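Local atomic coordinates of DUF357 domain-containing protein (Archaeoglobus fulgidus DSM 4304, PDB entry 2OO2), a protein that is of unknown function, and folds as a small three-helix bundle of the DUF357 family that pairs with a second copy of itself. Residues 36-41 against 58-63; 17-22 against 41-46. All coordinates share one frame; numbering follows the deposited sequence.

Interaction 1: 36-41 against 58-63; sequences EAYISD and VVWAWA
Tyr38 lays its phenol ring over the CB of Trp60 where two neighbouring helices of a three-helix bundle, 29-47 and 51-70, run past each other. The segments are antiparallel, their axes at 161° and 8.1 Å apart at closest approach, a spacing consistent with the small Ala61 lying opposite Tyr38 in the register. No hydrogen bond crosses the contact; apolar and aromatic surfaces make it up.

Tyr38 gives most to the interface. Its CG is turned beside its own backbone N and anti to the carbonyl carbon (chi1 -74°), which brings the ring alongside Trp60. There Trp60 CB sits over the ring centre in a CH-pi contact, 3.5 Å from the centroid and almost on the ring normal. The two side chains point the same way, and the tyrosine ring and the five-membered ring of Trp60 are nearly parallel at 13°. They are slid so far apart, with centroids 5.0 Å from each other, that they hardly overlap, so the methylene, not the indole, sits over the centre of one tyrosine face, while Tyr38 OH lies over the rim of the Trp60 ring. Tyrosine suits this place because its flat ring meets both Trp60 and Trp64. Trp60, for its part, packs on Val59 of the second subunit.

Ala61 lies closer to the bundle interior, where its methyl meets Tyr38 CB at 3.7 Å and also reaches the flank of Ile39. The branched Ile39 is suited to filling the space among three helices, for it also packs on Ile18 of helix 3-21. On the Ala61 side, Ile39 CG1 comes to 4.1 Å from Ala61 CB.

Interaction 2: 17-22 against 41-46; sequences RIEERV and DSRYFL
Glu19 and Arg43 reach for each other across the surface of the three-helix bundle, tying the C-terminal part of helix 3-21 to helix 29-47. The backbones are well separated here, with the CA atoms of Glu19 and Arg43 10.2 Å apart, so two long side chains of opposite charge suit the gap.

The electrostatic part is a salt bridge through one hydrogen bond. As modelled, Arg43 NH1 donates to Glu19 OE2 over 2.7 Å, nearly straight at an N-H...O angle of 167°, though the position of OE2 is not secure and the exact geometry should be read with caution. The carboxylate oxygen comes to the guanidinium at its edge, near its plane, but the two flat groups are turned 35° from each other. Only NH1 donates to this carboxylate, so it is a single-point bridge and not a two-pronged one.

Apolar contacts come from outside the two segments: the Glu19 chain, extended beyond CG, touches Ile39, and Arg43 packs on Leu15 of helix 3-21; such aliphatic lengths let charged residues border the buried interior. With an alanine in place of this glutamate the carboxylate goes, which would probably leave the guanidinium without its charged partner on helix 3-21 and freer to turn. The arginine chain bends at chi3, -60°, which helps to swing NH1 toward the Glu19 carboxylate.

In the fold
Interactions 1 and 2 share helix 29-47 and overlap at Asp41; their centres are about 6 Å apart. Together they join all three helices of the bundle: interaction 1 brings 36-41 against 58-63 near the centre of the chain, whereas interaction 2 bridges 17-22 and 41-46 at the surface. Ile18 links them through the interior, its CD1 3.5 Å from Ala61 CB, and Val58 CB lies 3.5 Å from Ser42 OG. On the outside, Glu36 OE2 and Arg43 NH2, 3.3 Å apart, form a long, weak ion pair along helix 29-47. The second subunit packs on helix 51-70 at the segment of interaction 1 but touches neither segment of interaction 2.

Interaction 1: 36-41 against 58-63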
loop_
_atom_site.group_PDB
_atom_site.type_symbol
_atom_site.label_atom_id
_atom_site.label_comp_id
_atom_site.label_asym_id
_atom_site.label_seq_id
_atom_site.Cartn_x
_atom_site.Cartn_y
_atom_site.Cartn_z
ATOM N N GLU A 36 3.849 -12.757 1.376
ATOM C CA GLU A 36 3.921 -13.740 0.282
ATOM C C GLU A 36 2.656 -13.787 -0.505
ATOM O O GLU A 36 2.756 -13.888 -1.777
ATOM C CB GLU A 36 4.330 -15.158 0.731
ATOM C CG GLU A 36 4.561 -16.218 -0.479
ATOM C CD GLU A 36 5.384 -15.701 -1.778
ATOM O OE1 GLU A 36 6.636 -15.438 -1.658
ATOM O OE2 GLU A 36 4.784 -15.628 -2.918
ATOM N N ALA A 37 1.516 -13.578 0.173
ATOM C CA ALA A 37 0.165 -13.669 -0.463
ATOM C C ALA A 37 0.120 -12.502 -1.467
ATOM O O ALA A 37 -0.152 -12.713 -2.738
ATOM C CB ALA A 37 -0.976 -13.571 0.525
ATOM N N TYR A 38 0.486 -11.276 -1.017
ATOM C CA TYR A 38 0.430 -10.122 -2.070
ATOM C C TYR A 38 1.552 -10.182 -3.016
ATOM O O TYR A 38 1.356 -9.805 -4.323
ATOM C CB TYR A 38 0.487 -8.767 -1.335
ATOM C CG TYR A 38 -0.772 -8.373 -0.621
ATOM C CD1 TYR A 38 -1.861 -7.935 -1.287
ATOM C CD2 TYR A 38 -0.859 -8.399 0.807
ATOM C CE1 TYR A 38 -2.995 -7.517 -0.701
ATOM C CE2 TYR A 38 -2.047 -7.956 1.457
ATOM C CZ TYR A 38 -3.112 -7.533 0.720
ATOM O OH TYR A 38 -4.342 -7.087 1.259
ATOM N N ILE A 39 2.736 -10.607 -2.625
ATOM C CA ILE A 39 3.822 -10.927 -3.660
ATOM C C ILE A 39 3.331 -11.868 -4.764
ATOM O O ILE A 39 3.451 -11.515 -6.005
ATOM C CB ILE A 39 5.191 -11.455 -3.127
ATOM C CG1 ILE A 39 5.986 -10.348 -2.429
ATOM C CG2 ILE A 39 6.115 -12.063 -4.290
ATOM C CD1 ILE A 39 6.888 -10.978 -1.238
ATOM N N SER A 40 2.762 -13.024 -4.356
ATOM C CA SER A 40 2.167 -13.980 -5.352
ATOM C C SER A 40 1.151 -13.274 -6.278
ATOM O O SER A 40 1.212 -13.391 -7.567
ATOM C CB SER A 40 1.472 -15.163 -4.675
ATOM O OG SER A 40 1.029 -16.110 -5.650
ATOM N N ASP A 41 0.203 -12.553 -5.652
ATOM C CA ASP A 41 -0.845 -11.824 -6.369
ATOM C C ASP A 41 -0.219 -10.762 -7.275
ATOM O O ASP A 41 -0.581 -10.685 -8.545
ATOM C CB ASP A 41 -1.782 -11.163 -5.338
ATOM C CG ASP A 41 -2.935 -12.052 -4.906
ATOM O OD1 ASP A 41 -2.979 -13.279 -5.146
ATOM O OD2 ASP A 41 -3.869 -11.426 -4.360
ATOM N N VAL A 58 1.854 -5.063 -4.894
ATOM C CA VAL A 58 3.254 -4.819 -4.503
ATOM C C VAL A 58 3.358 -3.783 -3.327
ATOM O O VAL A 58 4.104 -4.028 -2.292
ATOM C CB VAL A 58 4.248 -4.572 -5.681
ATOM C CG1 VAL A 58 4.290 -3.118 -6.079
ATOM C CG2 VAL A 58 5.684 -5.046 -5.222
ATOM N N VAL A 59 2.481 -2.764 -3.362
ATOM C CA VAL A 59 2.486 -1.693 -2.353
ATOM C C VAL A 59 1.953 -2.367 -1.095
ATOM O O VAL A 59 2.592 -2.156 -0.029
ATOM C CB VAL A 59 1.577 -0.601 -2.677
ATOM C CG1 VAL A 59 1.609 0.452 -1.676
ATOM C CG2 VAL A 59 2.155 0.110 -4.004
ATOM N N TRP A 60 0.826 -3.089 -1.187
ATOM C CA TRP A 60 0.342 -3.819 0.071
ATOM C C TRP A 60 1.433 -4.716 0.588
ATOM O O TRP A 60 1.601 -4.801 1.883
ATOM C CB TRP A 60 -0.946 -4.639 -0.180
ATOM C CG TRP A 60 -2.198 -3.787 -0.034
ATOM C CD1 TRP A 60 -2.912 -3.168 -1.059
ATOM C CD2 TRP A 60 -2.825 -3.381 1.171
ATOM N NE1 TRP A 60 -3.994 -2.521 -0.599
ATOM C CE2 TRP A 60 -3.957 -2.595 0.809
ATOM C CE3 TRP A 60 -2.540 -3.610 2.547
ATOM C CZ2 TRP A 60 -4.777 -1.989 1.725
ATOM C CZ3 TRP A 60 -3.406 -3.059 3.469
ATOM C CH2 TRP A 60 -4.511 -2.255 3.087
ATOM N N ALA A 61 2.088 -5.497 -0.291
ATOM C CA ALA A 61 3.203 -6.381 0.221
ATOM C C ALA A 61 4.277 -5.588 1.008
ATOM O O ALA A 61 4.634 -5.952 2.208
ATOM C CB ALA A 61 3.830 -7.238 -0.896
ATOM N N TRP A 62 4.721 -4.472 0.425
ATOM C CA TRP A 62 5.668 -3.598 1.110
ATOM C C TRP A 62 5.165 -2.975 2.429
ATOM O O TRP A 62 5.960 -2.852 3.402
ATOM C CB TRP A 62 6.162 -2.523 0.141
ATOM C CG TRP A 62 7.323 -3.006 -0.644
ATOM C CD1 TRP A 62 7.350 -3.313 -2.026
ATOM C CD2 TRP A 62 8.667 -3.212 -0.174
ATOM N NE1 TRP A 62 8.596 -3.705 -2.365
ATOM C CE2 TRP A 62 9.441 -3.630 -1.281
ATOM C CE3 TRP A 62 9.300 -3.076 1.093
ATOM C CZ2 TRP A 62 10.806 -3.945 -1.170
ATOM C CZ3 TRP A 62 10.636 -3.367 1.185
ATOM C CH2 TRP A 62 11.376 -3.818 0.079
ATOM N N ALA A 63 3.868 -2.619 2.495
ATOM C CA ALA A 63 3.331 -1.983 3.689
ATOM C C ALA A 63 3.321 -3.015 4.831
ATOM O O ALA A 63 3.641 -2.641 5.950
ATOM C CB ALA A 63 1.922 -1.438 3.504
#

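Interaction 2: 17-22 against 41-46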
loop_
_atom_site.group_PDB
_atom_site.type_symbol
_atom_site.label_atom_id
_atom_site.label_comp_id
_atom_site.label_asym_id
_atom_site.label_seq_id
_atom_site.Cartn_x
_atom_site.Cartn_y
_atom_site.Cartn_z
ATOM N N ARG A 17 12.726 -6.103 -5.764
ATOM C CA ARG A 17 13.355 -5.717 -4.504
ATOM C C ARG A 17 12.741 -6.582 -3.391
ATOM O O ARG A 17 13.492 -7.116 -2.570
ATOM C CB ARG A 17 13.179 -4.210 -4.225
ATOM C CG ARG A 17 14.150 -3.298 -5.083
ATOM C CD ARG A 17 13.707 -1.884 -5.012
ATOM N NE ARG A 17 14.571 -1.022 -5.842
ATOM C CZ ARG A 17 14.415 0.302 -5.895
ATOM N NH1 ARG A 17 13.448 0.896 -5.199
ATOM N NH2 ARG A 17 15.200 1.025 -6.669
ATOM N N ILE A 18 11.415 -6.755 -3.379
ATOM C CA ILE A 18 10.766 -7.425 -2.207
ATOM C C ILE A 18 10.999 -8.944 -2.208
ATOM O O ILE A 18 11.099 -9.614 -1.147
ATOM C CB ILE A 18 9.267 -7.034 -2.122
ATOM C CG1 ILE A 18 8.764 -7.260 -0.699
ATOM C CG2 ILE A 18 8.364 -7.731 -3.214
ATOM C CD1 ILE A 18 7.296 -6.732 -0.463
ATOM N N GLU A 19 11.105 -9.507 -3.409
ATOM C CA GLU A 19 11.409 -10.948 -3.587
ATOM C C GLU A 19 12.748 -11.259 -2.928
ATOM O O GLU A 19 12.931 -12.313 -2.340
ATOM C CB GLU A 19 11.353 -11.324 -5.103
ATOM C CG GLU A 19 9.921 -11.495 -5.555
ATOM C CD GLU A 19 9.753 -11.665 -7.092
ATOM O OE1 GLU A 19 10.707 -11.341 -7.823
ATOM O OE2 GLU A 19 8.688 -12.161 -7.521
ATOM N N GLU A 20 13.671 -10.320 -2.968
ATOM C CA GLU A 20 14.923 -10.440 -2.177
ATOM C C GLU A 20 14.707 -10.085 -0.706
ATOM O O GLU A 20 15.232 -10.751 0.169
ATOM C CB GLU A 20 16.039 -9.572 -2.735
ATOM C CG GLU A 20 16.517 -10.036 -4.069
ATOM C CD GLU A 20 16.951 -11.508 -4.063
ATOM O OE1 GLU A 20 17.640 -11.978 -3.092
ATOM O OE2 GLU A 20 16.587 -12.194 -5.043
ATOM N N ARG A 21 13.953 -9.029 -0.448
ATOM C CA ARG A 21 13.851 -8.461 0.878
ATOM C C ARG A 21 13.191 -9.453 1.835
ATOM O O ARG A 21 13.587 -9.545 3.026
ATOM C CB ARG A 21 13.033 -7.170 0.826
ATOM C CG ARG A 21 13.077 -6.300 2.082
ATOM C CD ARG A 21 14.459 -5.672 2.272
ATOM N NE ARG A 21 14.397 -4.658 3.282
ATOM C CZ ARG A 21 14.868 -4.853 4.518
ATOM N NH1 ARG A 21 14.776 -3.872 5.408
ATOM N NH2 ARG A 21 15.487 -5.983 4.826
ATOM N N VAL A 22 12.181 -10.167 1.322
ATOM C CA VAL A 22 11.361 -11.082 2.173
ATOM C C VAL A 22 12.253 -12.166 2.787
ATOM O O VAL A 22 12.028 -12.671 3.915
ATOM C CB VAL A 22 10.152 -11.611 1.337
ATOM C CG1 VAL A 22 10.554 -12.717 0.385
ATOM C CG2 VAL A 22 8.982 -12.023 2.253
ATOM N N ASP A 41 0.203 -12.553 -5.652
ATOM C CA ASP A 41 -0.845 -11.824 -6.369
ATOM C C ASP A 41 -0.219 -10.762 -7.275
ATOM O O ASP A 41 -0.581 -10.685 -8.545
ATOM C CB ASP A 41 -1.782 -11.163 -5.338
ATOM C CG ASP A 41 -2.935 -12.052 -4.906
ATOM O OD1 ASP A 41 -2.979 -13.279 -5.146
ATOM O OD2 ASP A 41 -3.869 -11.426 -4.360
ATOM N N SER A 42 0.706 -9.915 -6.756
ATOM C CA SER A 42 1.344 -8.912 -7.731
ATOM C C SER A 42 1.939 -9.580 -8.970
ATOM O O SER A 42 1.723 -9.078 -10.190
ATOM C CB SER A 42 2.403 -8.140 -6.937
ATOM O OG SER A 42 3.171 -7.243 -7.716
ATOM N N ARG A 43 2.730 -10.654 -8.729
ATOM C CA ARG A 43 3.372 -11.502 -9.814
ATOM C C ARG A 43 2.326 -11.952 -10.818
ATOM O O ARG A 43 2.508 -11.759 -12.062
ATOM C CB ARG A 43 4.125 -12.729 -9.215
ATOM C CG ARG A 43 5.535 -12.340 -8.740
ATOM C CD ARG A 43 6.552 -13.525 -8.737
ATOM N NE ARG A 43 6.063 -14.585 -7.844
ATOM C CZ ARG A 43 6.596 -14.939 -6.670
ATOM N NH1 ARG A 43 7.719 -14.367 -6.201
ATOM N NH2 ARG A 43 5.986 -15.894 -5.957
ATOM N N TYR A 44 1.216 -12.481 -10.292
ATOM C CA TYR A 44 0.129 -13.032 -11.140
ATOM C C TYR A 44 -0.537 -11.968 -11.996
ATOM O O TYR A 44 -0.657 -12.166 -13.244
ATOM C CB TYR A 44 -0.938 -13.708 -10.311
ATOM C CG TYR A 44 -2.171 -14.155 -11.102
ATOM C CD1 TYR A 44 -2.086 -15.180 -12.129
ATOM C CD2 TYR A 44 -3.398 -13.584 -10.856
ATOM C CE1 TYR A 44 -3.263 -15.599 -12.810
ATOM C CE2 TYR A 44 -4.579 -13.987 -11.547
ATOM C CZ TYR A 44 -4.443 -14.963 -12.570
ATOM O OH TYR A 44 -5.583 -15.345 -13.153
ATOM N N PHE A 45 -0.988 -10.873 -11.372
ATOM C CA PHE A 45 -1.515 -9.752 -12.156
ATOM C C PHE A 45 -0.521 -9.101 -13.100
ATOM O O PHE A 45 -0.927 -8.660 -14.230
ATOM C CB PHE A 45 -2.182 -8.695 -11.241
ATOM C CG PHE A 45 -3.359 -9.250 -10.424
ATOM C CD1 PHE A 45 -4.467 -9.815 -11.055
ATOM C CD2 PHE A 45 -3.329 -9.230 -9.020
ATOM C CE1 PHE A 45 -5.528 -10.371 -10.369
ATOM C CE2 PHE A 45 -4.423 -9.787 -8.304
ATOM C CZ PHE A 45 -5.507 -10.347 -8.947
ATOM N N LEU A 46 0.743 -8.996 -12.691
ATOM C CA LEU A 46 1.742 -8.410 -13.569
ATOM C C LEU A 46 1.818 -9.244 -14.849
ATOM O O LEU A 46 1.758 -8.704 -15.942
ATOM C CB LEU A 46 3.100 -8.310 -12.906
ATOM C CG LEU A 46 4.156 -7.674 -13.849
ATOM C CD1 LEU A 46 3.860 -6.143 -14.278
ATOM C CD2 LEU A 46 5.535 -7.813 -13.251
#